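Local coordinates for methanol--corrinoid protein co-methyltransferase (Methanosarcina barkeri, PDB 2I2X) that transfers the methyl group of methanol to the cob(I)amide cofactor carried by its corrinoid partner MtaC, using a zinc site, in methanogenesis, at residues P252-A257 against G270-I275; G266-Y271 against C309-S314; S291-S296 against Q327-T332. All blocks are in the same frame, centred on the assembly; numbering follows the deposited sequence.

Contact 1: P252-A257 against G270-I275; sequences PRSLVA and GYENII
Ser-254 overlaps the carboxylate end of Glu-272, its CB lying 3.6 Å from Glu-272 OE1. The hydroxyl makes the link between the two segments. Ser-254 OG donates a hydrogen bond to Glu-272 OE1 at 2.7 Å. It reaches the anti lone pair of that oxygen, the one turned away from OE2. With Glu-272 CG between the backbone N and the carbonyl carbon (chi1 69°), a bend at chi2 brings OE1 up to the serine. The serine oxygen is also an acceptor. Arg-253 NH1 donates to Ser-254 OG at 3.0 Å, and the oxygen lies 19° out of the guanidinium plane. The hydroxyl therefore relays between a cation and an anion whose nearest charged atoms, Arg-253 NH1 and Glu-272 OE1, are 4.9 Å apart. Arg-253 forms salt bridges with Asp-217 and Asp-219. Glu-272 OE2 pairs with Arg-247, and the backbone N of Asp-219 donates to OE1. An alanine in place of the serine would remove the relaying hydroxyl, and is likely to leave Glu-272 OE1 short of one donor and Arg-253 NH1 short of one acceptor. The contact ties helix 240-259 to the turn that leads into helix 273-280, just after the zinc ligand Cys-269. Its chemistry implies a buried polar network in which two arginines probably offset much of the charge of Glu-272, Asp-217 and Asp-219, with both Glu-272 oxygens gripped.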
loop_
_atom_site.group_PDB
_atom_site.type_symbol
_atom_site.label_atom_id
_atom_site.label_comp_id
_atom_site.label_asym_id
_atom_site.label_seq_id
_atom_site.Cartn_x
_atom_site.Cartn_y
_atom_site.Cartn_z
ATOM N N PRO A 252 -14.010 -8.087 -27.358
ATOM C CA PRO A 252 -14.646 -7.351 -28.498
ATOM C C PRO A 252 -15.631 -6.256 -28.088
ATOM O O PRO A 252 -15.811 -5.289 -28.826
ATOM C CB PRO A 252 -15.345 -8.446 -29.316
ATOM C CG PRO A 252 -15.503 -9.597 -28.362
ATOM C CD PRO A 252 -14.413 -9.505 -27.302
ATOM N N ARG A 253 -16.262 -6.381 -26.926
ATOM C CA ARG A 253 -17.030 -5.251 -26.414
ATOM C C ARG A 253 -16.134 -4.007 -26.238
ATOM O O ARG A 253 -16.454 -2.931 -26.761
ATOM C CB ARG A 253 -17.749 -5.599 -25.109
ATOM C CG ARG A 253 -18.410 -4.370 -24.383
ATOM C CD ARG A 253 -17.405 -3.657 -23.438
ATOM N NE ARG A 253 -18.027 -2.691 -22.536
ATOM C CZ ARG A 253 -17.368 -1.726 -21.889
ATOM N NH1 ARG A 253 -16.068 -1.575 -22.074
ATOM N NH2 ARG A 253 -18.028 -0.886 -21.080
ATOM N N SER A 254 -15.003 -4.161 -25.536
ATOM C CA SER A 254 -14.149 -3.013 -25.241
ATOM C C SER A 254 -13.431 -2.534 -26.498
ATOM O O SER A 254 -13.148 -1.349 -26.639
ATOM C CB SER A 254 -13.167 -3.322 -24.110
ATOM O OG SER A 254 -13.871 -3.526 -22.878
ATOM N N LEU A 255 -13.182 -3.450 -27.427
ATOM C CA LEU A 255 -12.598 -3.097 -28.708
ATOM C C LEU A 255 -13.358 -1.983 -29.454
ATOM O O LEU A 255 -12.757 -1.229 -30.215
ATOM C CB LEU A 255 -12.477 -4.345 -29.579
ATOM C CG LEU A 255 -11.973 -4.153 -31.013
ATOM C CD1 LEU A 255 -10.527 -3.723 -31.043
ATOM C CD2 LEU A 255 -12.151 -5.413 -31.853
ATOM N N VAL A 256 -14.669 -1.876 -29.220
ATOM C CA VAL A 256 -15.529 -0.915 -29.920
ATOM C C VAL A 256 -15.086 0.548 -29.752
ATOM O O VAL A 256 -15.113 1.326 -30.719
ATOM C CB VAL A 256 -17.064 -1.084 -29.544
ATOM C CG1 VAL A 256 -17.894 0.015 -30.138
ATOM C CG2 VAL A 256 -17.605 -2.435 -29.990
ATOM N N ALA A 257 -14.681 0.918 -28.537
ATOM C CA ALA A 257 -14.154 2.253 -28.270
ATOM C C ALA A 257 -13.129 2.693 -29.334
ATOM O O ALA A 257 -13.168 3.828 -29.837
ATOM C CB ALA A 257 -13.547 2.289 -26.882
ATOM N N GLY A 270 -9.352 -2.571 -17.301
ATOM C CA GLY A 270 -9.594 -3.357 -18.520
ATOM C C GLY A 270 -8.563 -4.466 -18.650
ATOM O O GLY A 270 -7.653 -4.399 -19.479
ATOM N N TYR A 271 -8.687 -5.513 -17.841
ATOM C CA TYR A 271 -7.767 -6.612 -17.977
ATOM C C TYR A 271 -7.778 -7.220 -19.371
ATOM O O TYR A 271 -6.773 -7.794 -19.799
ATOM C CB TYR A 271 -8.107 -7.670 -16.966
ATOM C CG TYR A 271 -7.721 -7.347 -15.531
ATOM C CD1 TYR A 271 -8.548 -6.577 -14.732
ATOM C CD2 TYR A 271 -6.557 -7.877 -14.961
ATOM C CE1 TYR A 271 -8.239 -6.327 -13.414
ATOM C CE2 TYR A 271 -6.226 -7.617 -13.643
ATOM C CZ TYR A 271 -7.082 -6.842 -12.864
ATOM O OH TYR A 271 -6.802 -6.580 -11.524
ATOM N N GLU A 272 -8.919 -7.127 -20.066
ATOM C CA GLU A 272 -9.022 -7.604 -21.425
ATOM C C GLU A 272 -8.201 -6.749 -22.407
ATOM O O GLU A 272 -8.092 -7.096 -23.593
ATOM C CB GLU A 272 -10.495 -7.658 -21.867
ATOM C CG GLU A 272 -11.224 -6.281 -22.063
ATOM C CD GLU A 272 -11.695 -5.644 -20.757
ATOM O OE1 GLU A 272 -12.503 -4.675 -20.844
ATOM O OE2 GLU A 272 -11.250 -6.091 -19.655
ATOM N N ASN A 273 -7.639 -5.627 -21.921
ATOM C CA ASN A 273 -6.812 -4.743 -22.764
ATOM C C ASN A 273 -5.665 -5.473 -23.454
ATOM O O ASN A 273 -5.190 -5.039 -24.527
ATOM C CB ASN A 273 -6.262 -3.548 -21.986
ATOM C CG ASN A 273 -7.331 -2.530 -21.627
ATOM O OD1 ASN A 273 -8.454 -2.561 -22.150
ATOM N ND2 ASN A 273 -6.998 -1.634 -20.692
ATOM N N ILE A 274 -5.215 -6.580 -22.866
ATOM C CA ILE A 274 -4.140 -7.323 -23.526
ATOM C C ILE A 274 -4.636 -7.853 -24.908
ATOM O O ILE A 274 -3.940 -7.742 -25.940
ATOM C CB ILE A 274 -3.522 -8.425 -22.619
ATOM C CG1 ILE A 274 -2.432 -9.208 -23.354
ATOM C CG2 ILE A 274 -4.613 -9.396 -22.090
ATOM C CD1 ILE A 274 -1.221 -8.437 -23.726
ATOM N N ILE A 275 -5.838 -8.422 -24.922
ATOM C CA ILE A 275 -6.439 -8.816 -26.192
ATOM C C ILE A 275 -6.588 -7.596 -27.105
ATOM O O ILE A 275 -6.257 -7.674 -28.260
ATOM C CB ILE A 275 -7.778 -9.517 -25.976
ATOM C CG1 ILE A 275 -7.573 -10.783 -25.153
ATOM C CG2 ILE A 275 -8.396 -9.890 -27.297
ATOM C CD1 ILE A 275 -8.795 -11.234 -24.416
#

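Contact 2: G266-Y271 against C309-S314. With ZN (zinc ion), chain Q; K (potassium ion), chain S.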
loop_
_atom_site.group_PDB
_atom_site.type_symbol
_atom_site.label_atom_id
_atom_site.label_comp_id
_atom_site.label_asym_id
_atom_site.label_seq_id
_atom_site.Cartn_x
_atom_site.Cartn_y
_atom_site.Cartn_z
ATOM N N GLY A 266 -6.102 2.467 -22.970
ATOM C CA GLY A 266 -7.301 1.978 -22.310
ATOM C C GLY A 266 -7.197 2.029 -20.801
ATOM O O GLY A 266 -6.110 2.009 -20.239
ATOM N N LYS A 267 -8.341 2.081 -20.146
ATOM C CA LYS A 267 -8.433 2.033 -18.691
ATOM C C LYS A 267 -7.805 0.839 -18.041
ATOM O O LYS A 267 -7.962 -0.281 -18.487
ATOM C CB LYS A 267 -9.896 2.065 -18.257
ATOM C CG LYS A 267 -10.470 3.469 -18.232
ATOM C CD LYS A 267 -10.173 4.101 -16.908
ATOM C CE LYS A 267 -11.016 3.468 -15.830
ATOM N NZ LYS A 267 -10.475 3.862 -14.517
ATOM N N ASP A 268 -7.153 1.128 -16.919
ATOM C CA ASP A 268 -6.432 0.170 -16.088
ATOM C C ASP A 268 -7.196 -1.101 -15.738
ATOM O O ASP A 268 -6.649 -2.199 -15.813
ATOM C CB ASP A 268 -5.952 0.874 -14.812
ATOM C CG ASP A 268 -7.075 1.558 -14.057
ATOM O OD1 ASP A 268 -8.246 1.502 -14.510
ATOM O OD2 ASP A 268 -6.800 2.143 -12.992
ATOM N N CYS A 269 -8.450 -0.966 -15.347
ATOM C CA CYS A 269 -9.218 -2.136 -14.919
ATOM C C CYS A 269 -9.719 -2.988 -16.097
ATOM O O CYS A 269 -10.391 -4.022 -15.895
ATOM C CB CYS A 269 -10.374 -1.737 -13.996
ATOM S SG CYS A 269 -11.534 -0.548 -14.710
ATOM N N GLY A 270 -9.352 -2.571 -17.301
ATOM C CA GLY A 270 -9.594 -3.357 -18.520
ATOM C C GLY A 270 -8.563 -4.466 -18.650
ATOM O O GLY A 270 -7.653 -4.399 -19.479
ATOM N N TYR A 271 -8.687 -5.513 -17.841
ATOM C CA TYR A 271 -7.767 -6.612 -17.977
ATOM C C TYR A 271 -7.778 -7.220 -19.371
ATOM O O TYR A 271 -6.773 -7.794 -19.799
ATOM C CB TYR A 271 -8.107 -7.670 -16.966
ATOM C CG TYR A 271 -7.721 -7.347 -15.531
ATOM C CD1 TYR A 271 -8.548 -6.577 -14.732
ATOM C CD2 TYR A 271 -6.557 -7.877 -14.961
ATOM C CE1 TYR A 271 -8.239 -6.327 -13.414
ATOM C CE2 TYR A 271 -6.226 -7.617 -13.643
ATOM C CZ TYR A 271 -7.082 -6.842 -12.864
ATOM O OH TYR A 271 -6.802 -6.580 -11.524
ATOM N N CYS A 309 0.933 1.617 -19.417
ATOM C CA CYS A 309 0.840 2.324 -18.131
ATOM C C CYS A 309 0.448 1.335 -17.049
ATOM O O CYS A 309 -0.133 0.290 -17.341
ATOM C CB CYS A 309 -0.114 3.518 -18.217
ATOM S SG CYS A 309 0.176 4.489 -19.738
ATOM N N TRP A 310 0.795 1.650 -15.810
ATOM C CA TRP A 310 0.712 0.689 -14.712
ATOM C C TRP A 310 0.068 1.409 -13.553
ATOM O O TRP A 310 0.588 2.433 -13.082
ATOM C CB TRP A 310 2.105 0.211 -14.371
ATOM C CG TRP A 310 2.264 -0.841 -13.301
ATOM C CD1 TRP A 310 3.122 -0.779 -12.233
ATOM C CD2 TRP A 310 1.619 -2.118 -13.224
ATOM N NE1 TRP A 310 3.039 -1.927 -11.486
ATOM C CE2 TRP A 310 2.135 -2.777 -12.075
ATOM C CE3 TRP A 310 0.659 -2.776 -14.008
ATOM C CZ2 TRP A 310 1.720 -4.065 -11.683
ATOM C CZ3 TRP A 310 0.245 -4.062 -13.625
ATOM C CH2 TRP A 310 0.780 -4.691 -12.464
ATOM N N SER A 311 -1.089 0.884 -13.139
ATOM C CA SER A 311 -1.949 1.531 -12.177
ATOM C C SER A 311 -2.193 0.756 -10.846
ATOM O O SER A 311 -2.061 -0.465 -10.803
ATOM C CB SER A 311 -3.273 1.818 -12.878
ATOM O OG SER A 311 -4.321 2.059 -11.950
ATOM N N ASN A 312 -2.571 1.491 -9.792
ATOM C CA ASN A 312 -2.945 0.920 -8.481
ATOM C C ASN A 312 -4.450 0.841 -8.306
ATOM O O ASN A 312 -4.938 0.533 -7.205
ATOM C CB ASN A 312 -2.410 1.801 -7.337
ATOM C CG ASN A 312 -3.105 3.147 -7.298
ATOM O OD1 ASN A 312 -3.136 3.839 -8.304
ATOM N ND2 ASN A 312 -3.707 3.506 -6.154
ATOM N N GLU A 313 -5.177 1.180 -9.385
ATOM C CA GLU A 313 -6.640 1.043 -9.497
ATOM C C GLU A 313 -7.356 2.094 -8.672
ATOM O O GLU A 313 -8.054 2.947 -9.207
ATOM C CB GLU A 313 -7.108 -0.373 -9.142
ATOM C CG GLU A 313 -8.619 -0.568 -9.064
ATOM C CD GLU A 313 -9.373 -0.198 -10.352
ATOM O OE1 GLU A 313 -10.619 -0.080 -10.270
ATOM O OE2 GLU A 313 -8.744 -0.031 -11.435
ATOM N N SER A 314 -7.162 2.042 -7.361
ATOM C CA SER A 314 -7.749 3.014 -6.467
ATOM C C SER A 314 -7.322 2.785 -5.018
ATOM O O SER A 314 -7.083 1.649 -4.592
ATOM C CB SER A 314 -9.263 2.945 -6.539
ATOM O OG SER A 314 -9.772 4.145 -5.990
HETATM ZN ZN ZN Q . -13.217 -0.193 -13.049
HETATM K K K S . -12.483 2.132 -11.535
HETATM O O HOH W 1 -9.037 3.316 -11.633
#
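The turn at 267-270 comes up beside strand 309-311, and the CA atoms of Asp-268 and Ser-311 stand 6.1 Å apart. A type I turn from Lys-267 to Gly-270 carries Asp-268 and Cys-269. Ser-311 OG donates to Asp-268 OD2 at 2.7 Å, which accepts through its anti lone pair. The same serine oxygen accepts from Glu-313 N at 2.8 Å, with an N-H...O angle of 160°, which makes an ST turn. The hydroxyl thus serves as donor and acceptor at once, and it links the aspartate to the loop that carries Glu-313. Water 1 approaches both Asp-268 OD2 and the backbone O of Glu-313, though it has more acceptors in reach than protons to give. The side chains of Asp-268 and Glu-313 cross at about a right angle, their carboxylate planes turned 43° apart. Asp-268 OD2 and Glu-313 OE2 come within 3.3 Å of each other. At the other carboxylate oxygen, Lys-267 NZ forms a salt bridge with Asp-268 OD1 at 3.2 Å, its hydrogen bond weak. This lysine also pairs with Glu-84 and bonds to Glu-86. Two metals lie next to the contact. Cys-269 SG binds zinc at 2.4 Å, together with Glu-164 and Cys-220. Glu-313 CG lies anti to its backbone N (chi1 173°), and a bend at chi2 brings OE1 to 3.2 Å from potassium, which Glu-86 and Glu-164 also bind. The chemistry implies a cluster of carboxylates whose closeness is probably made tolerable by Lys-267 and the metal ions. Ser-311 OG holds Glu-313 N and Asp-268 touches Glu-313, consistent with these two residues forming a second shell behind the metal sites.

Contact 3: S291-S296 against Q327-T332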
loop_
_atom_site.group_PDB
_atom_site.type_symbol
_atom_site.label_atom_id
_atom_site.label_comp_id
_atom_site.label_asym_id
_atom_site.label_seq_id
_atom_site.Cartn_x
_atom_site.Cartn_y
_atom_site.Cartn_z
ATOM N N SER A 291 -2.013 -3.003 -7.418
ATOM C CA SER A 291 -3.359 -2.413 -7.225
ATOM C C SER A 291 -4.086 -3.117 -6.076
ATOM O O SER A 291 -5.308 -3.002 -5.952
ATOM C CB SER A 291 -4.200 -2.443 -8.525
ATOM O OG SER A 291 -4.411 -3.785 -8.959
ATOM N N THR A 292 -3.345 -3.827 -5.236
ATOM C CA THR A 292 -3.961 -4.578 -4.126
ATOM C C THR A 292 -4.678 -3.699 -3.097
ATOM O O THR A 292 -5.519 -4.201 -2.351
ATOM C CB THR A 292 -2.934 -5.481 -3.386
ATOM O OG1 THR A 292 -1.787 -4.690 -3.010
ATOM C CG2 THR A 292 -2.502 -6.655 -4.275
ATOM N N CYS A 293 -4.325 -2.412 -3.029
ATOM C CA CYS A 293 -5.080 -1.426 -2.237
ATOM C C CYS A 293 -6.561 -1.369 -2.630
ATOM O O CYS A 293 -7.443 -1.061 -1.802
ATOM C CB CYS A 293 -4.467 -0.032 -2.397
ATOM S SG CYS A 293 -3.888 0.337 -4.092
ATOM N N ALA A 294 -6.838 -1.665 -3.893
ATOM C CA ALA A 294 -8.218 -1.743 -4.356
ATOM C C ALA A 294 -8.799 -3.159 -4.294
ATOM O O ALA A 294 -9.961 -3.310 -3.921
ATOM C CB ALA A 294 -8.354 -1.163 -5.753
ATOM N N HIS A 295 -8.035 -4.188 -4.671
ATOM C CA HIS A 295 -8.596 -5.548 -4.717
ATOM C C HIS A 295 -7.545 -6.572 -4.999
ATOM O O HIS A 295 -6.517 -6.270 -5.560
ATOM C CB HIS A 295 -9.709 -5.704 -5.813
ATOM C CG HIS A 295 -9.267 -5.300 -7.193
ATOM N ND1 HIS A 295 -8.553 -6.140 -8.028
ATOM C CD2 HIS A 295 -9.398 -4.128 -7.863
ATOM C CE1 HIS A 295 -8.273 -5.507 -9.153
ATOM N NE2 HIS A 295 -8.776 -4.287 -9.080
ATOM N N SER A 296 -7.863 -7.807 -4.638
ATOM C CA SER A 296 -7.049 -8.985 -4.895
ATOM C C SER A 296 -7.258 -9.435 -6.349
ATOM O O SER A 296 -8.351 -9.271 -6.921
ATOM C CB SER A 296 -7.522 -10.090 -3.951
ATOM O OG SER A 296 -6.589 -11.126 -3.870
ATOM N N GLN A 327 1.185 8.753 -2.232
ATOM C CA GLN A 327 2.640 8.710 -2.296
ATOM C C GLN A 327 3.186 7.310 -2.184
ATOM O O GLN A 327 4.037 6.935 -2.959
ATOM C CB GLN A 327 3.253 9.614 -1.238
ATOM C CG GLN A 327 3.027 11.082 -1.507
ATOM C CD GLN A 327 3.405 11.922 -0.312
ATOM O OE1 GLN A 327 3.237 11.481 0.833
ATOM N NE2 GLN A 327 3.895 13.149 -0.564
ATOM N N CYS A 328 2.712 6.520 -1.239
ATOM C CA CYS A 328 3.252 5.173 -1.105
ATOM C C CYS A 328 3.031 4.383 -2.396
ATOM O O CYS A 328 3.964 3.795 -2.924
ATOM C CB CYS A 328 2.588 4.433 0.051
ATOM S SG CYS A 328 2.489 5.364 1.581
ATOM N N TRP A 329 1.791 4.395 -2.918
ATOM C CA TRP A 329 1.469 3.586 -4.079
ATOM C C TRP A 329 2.076 4.141 -5.355
ATOM O O TRP A 329 2.490 3.349 -6.205
ATOM C CB TRP A 329 -0.019 3.326 -4.211
ATOM C CG TRP A 329 -0.545 2.436 -3.138
ATOM C CD1 TRP A 329 -1.150 2.828 -1.955
ATOM C CD2 TRP A 329 -0.501 1.010 -3.110
ATOM N NE1 TRP A 329 -1.485 1.721 -1.215
ATOM C CE2 TRP A 329 -1.100 0.596 -1.897
ATOM C CE3 TRP A 329 -0.002 0.047 -3.978
ATOM C CZ2 TRP A 329 -1.215 -0.739 -1.536
ATOM C CZ3 TRP A 329 -0.123 -1.305 -3.629
ATOM C CH2 TRP A 329 -0.723 -1.681 -2.409
ATOM N N SER A 330 2.203 5.460 -5.480
ATOM C CA SER A 330 2.875 5.993 -6.673
ATOM C C SER A 330 4.334 5.587 -6.727
ATOM O O SER A 330 4.855 5.266 -7.801
ATOM C CB SER A 330 2.703 7.520 -6.859
ATOM O OG SER A 330 3.060 8.253 -5.693
ATOM N N GLU A 331 4.996 5.587 -5.573
ATOM C CA GLU A 331 6.402 5.167 -5.507
ATOM C C GLU A 331 6.591 3.697 -5.956
ATOM O O GLU A 331 7.478 3.414 -6.772
ATOM C CB GLU A 331 7.030 5.464 -4.122
ATOM C CG GLU A 331 8.471 4.851 -3.897
ATOM C CD GLU A 331 9.285 5.496 -2.777
ATOM O OE1 GLU A 331 9.017 6.669 -2.424
ATOM O OE2 GLU A 331 10.212 4.834 -2.241
ATOM N N THR A 332 5.755 2.781 -5.464
ATOM C CA THR A 332 5.790 1.382 -5.916
ATOM C C THR A 332 5.516 1.264 -7.447
ATOM O O THR A 332 6.259 0.595 -8.183
ATOM C CB THR A 332 4.809 0.520 -5.093
ATOM O OG1 THR A 332 4.935 0.820 -3.688
ATOM C CG2 THR A 332 5.075 -0.920 -5.302
#
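Cys-293 SG sits over one face of the Trp-329 indole, a sulfur-aromatic contact, 3.6 Å from the centroid of the six-membered ring and 14° off the ring normal. Its chi1 of 39° turns the sulfur onto the ring. The apolar contact adds to this. Cys-293 CB lies 3.4 Å from Trp-329 CZ2, and CB meets the CZ2 and CE2 side of the ring while SG lies over its centre. The third is an edge contact. Thr-292 OG1 meets the ring at its edge, near the ring plane, 3.2 Å from Trp-329 CH2. The two side chains cross at about a right angle. This hydroxyl finds its hydrogen bonds across the subunit boundary, with Cys-328 O and Thr-332 OG1 of the second subunit, another copy of this protein. No hydrogen bond joins the two segments directly. Within 291-296, Ser-291 O accepts from the backbone N of both Ala-294 and His-295, which probably helps hold the turn that carries Cys-293. Trp-329 also packs on Ile-43 of strand 40-43. Glu-331 bonds to Ser-296 of the second subunit, and Ser-296 to its Glu-331. Cys-293 over the indole is a Cys sulfur-aromatic contact, here set between the loop after strand 285-287 and helix 325-345 of the TIM barrel, at the face where the two MtaB subunits meet and beside Ala-294 of the corrinoid pocket.

From the N terminus, helix 240-259 opens contact 1, which closes a short loop at 270-275. Contact 2 opens at 266-271, before contact 1 has ended, and the two share Gly-270 and Tyr-271. Contact 2 then reaches forward past strand 285-287. Contact 3 opens at 291-296, within that span, and closes at 327-332, beyond it. Contacts 2 and 3 therefore cross, whereas contacts 1 and 3 follow in series. Tyr-271 also touches His-295. Contact 1 joins helix 240-259 to the turn leading into helix 273-280, contact 2 joins the turn before it to strand 309-311 and the following loop, and contact 3 joins the loop after strand 285-287 to helix 325-345.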